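Local coordinates for protein family 88 glycosyl hydrolase (Bacteroides thetaiotaomicron, PDB 5NOA) that probably removes rhamnose caps from complex arabinogalactan proteins as a polysaccharide lyase, despite belonging to a glycoside hydrolase family, at residues G362-L365 against L366-E370. Residues are numbered along the deposited sequence; the frame is centred on the assembly and turned at random.
Sequences GAFL and LAACE
Phe-364 and Ala-368, one helical turn apart, make the side-chain contact here: CE1 of the ring approaches CB of Ala-368 at 4.3 Å, obliquely. The ring is carried there by CG lying opposite the backbone N (chi1 -174°), while the carbonyl of Phe-364 accepts the amide of Ala-368 (O to N 2.9 Å). Packing is tight along the backbone, a stretch of regular alpha-helix where four successive i to i+4 bonds run from Gly-362/Leu-366 to Leu-365/Cys-369; the bond from Ala-367 N to Ala-363 O is nearly straight (169°). Side-chain atoms lie close to the carbonyls of the turn before: CG of Leu-366, placed beside its own N, stands 3.4 Å from Gly-362 O, and SG of Cys-369 3.3 Å from Leu-365 O. The Phe-364 to Ala-368 contact is looser, and neither side faces solvent, since all the touching residues are buried. The carboxylate of Glu-370 is held by a salt bridge from OE1 to Arg-373 and a hydrogen bond from OE2 to Asn-304. In a mostly helical chain consistent with the (alpha/alpha)6 barrel of family 88, helix 358-377 packs against three neighbours: Phe-364 and Ala-368 on helix 29-47, Ala-363 and Leu-366 on helix 289-304, Leu-366 and Cys-369 on helix 56-72.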
loop_
_atom_site.group_PDB
_atom_site.type_symbol
_atom_site.label_atom_id
_atom_site.label_comp_id
_atom_site.label_asym_id
_atom_site.label_seq_id
_atom_site.Cartn_x
_atom_site.Cartn_y
_atom_site.Cartn_z
ATOM N N GLY A 362 8.843 -0.804 -2.485
ATOM C CA GLY A 362 7.909 -1.607 -1.711
ATOM C C GLY A 362 6.723 -2.094 -2.540
ATOM O O GLY A 362 6.367 -3.280 -2.497
ATOM N N ALA A 363 6.103 -1.184 -3.290
ATOM C CA ALA A 363 4.979 -1.546 -4.136
ATOM C C ALA A 363 5.354 -2.579 -5.195
ATOM O O ALA A 363 4.605 -3.535 -5.453
ATOM C CB ALA A 363 4.409 -0.287 -4.795
ATOM N N PHE A 364 6.526 -2.366 -5.817
ATOM C CA PHE A 364 7.009 -3.298 -6.823
ATOM C C PHE A 364 7.177 -4.694 -6.218
ATOM O O PHE A 364 6.802 -5.708 -6.820
ATOM C CB PHE A 364 8.310 -2.777 -7.437
ATOM C CG PHE A 364 8.792 -3.600 -8.588
ATOM C CD1 PHE A 364 9.478 -4.798 -8.371
ATOM C CD2 PHE A 364 8.552 -3.183 -9.884
ATOM C CE1 PHE A 364 9.873 -5.556 -9.452
ATOM C CE2 PHE A 364 8.972 -3.927 -10.954
ATOM C CZ PHE A 364 9.620 -5.111 -10.720
ATOM N N LEU A 365 7.788 -4.767 -5.035
ATOM C CA LEU A 365 7.972 -6.044 -4.371
ATOM C C LEU A 365 6.658 -6.730 -4.079
ATOM O O LEU A 365 6.529 -7.942 -4.276
ATOM C CB LEU A 365 8.767 -5.876 -3.087
ATOM C CG LEU A 365 10.244 -5.508 -3.284
ATOM C CD1 LEU A 365 10.863 -5.148 -1.948
ATOM C CD2 LEU A 365 11.036 -6.622 -3.919
ATOM N N LEU A 366 5.643 -5.966 -3.650
ATOM C CA LEU A 366 4.314 -6.577 -3.450
ATOM C C LEU A 366 3.789 -7.214 -4.736
ATOM O O LEU A 366 3.343 -8.361 -4.770
ATOM C CB LEU A 366 3.308 -5.548 -2.955
ATOM C CG LEU A 366 3.524 -4.970 -1.581
ATOM C CD1 LEU A 366 2.429 -3.944 -1.323
ATOM C CD2 LEU A 366 3.489 -6.032 -0.509
ATOM N N ALA A 367 3.836 -6.448 -5.812
ATOM C CA ALA A 367 3.363 -6.935 -7.116
ATOM C C ALA A 367 4.118 -8.175 -7.549
ATOM O O ALA A 367 3.514 -9.148 -8.007
ATOM C CB ALA A 367 3.501 -5.850 -8.128
ATOM N N ALA A 368 5.438 -8.141 -7.425
ATOM C CA ALA A 368 6.260 -9.274 -7.862
ATOM C C ALA A 368 6.006 -10.518 -7.031
ATOM O O ALA A 368 5.915 -11.631 -7.570
ATOM C CB ALA A 368 7.722 -8.892 -7.834
ATOM N N CYS A 369 5.893 -10.352 -5.713
ATOM C CA CYS A 369 5.674 -11.504 -4.866
ATOM C C CYS A 369 4.345 -12.166 -5.218
ATOM O O CYS A 369 4.243 -13.407 -5.236
ATOM C CB CYS A 369 5.722 -11.119 -3.405
ATOM S SG CYS A 369 7.379 -10.712 -2.773
ATOM N N GLU A 370 3.314 -11.361 -5.398
ATOM C CA GLU A 370 2.007 -11.920 -5.716
ATOM C C GLU A 370 2.007 -12.592 -7.088
ATOM O O GLU A 370 1.309 -13.595 -7.272
ATOM C CB GLU A 370 0.906 -10.876 -5.589
ATOM C CG GLU A 370 -0.469 -11.486 -5.452
ATOM C CD GLU A 370 -0.649 -12.354 -4.212
ATOM O OE1 GLU A 370 0.021 -12.147 -3.156
ATOM O OE2 GLU A 370 -1.463 -13.277 -4.279
#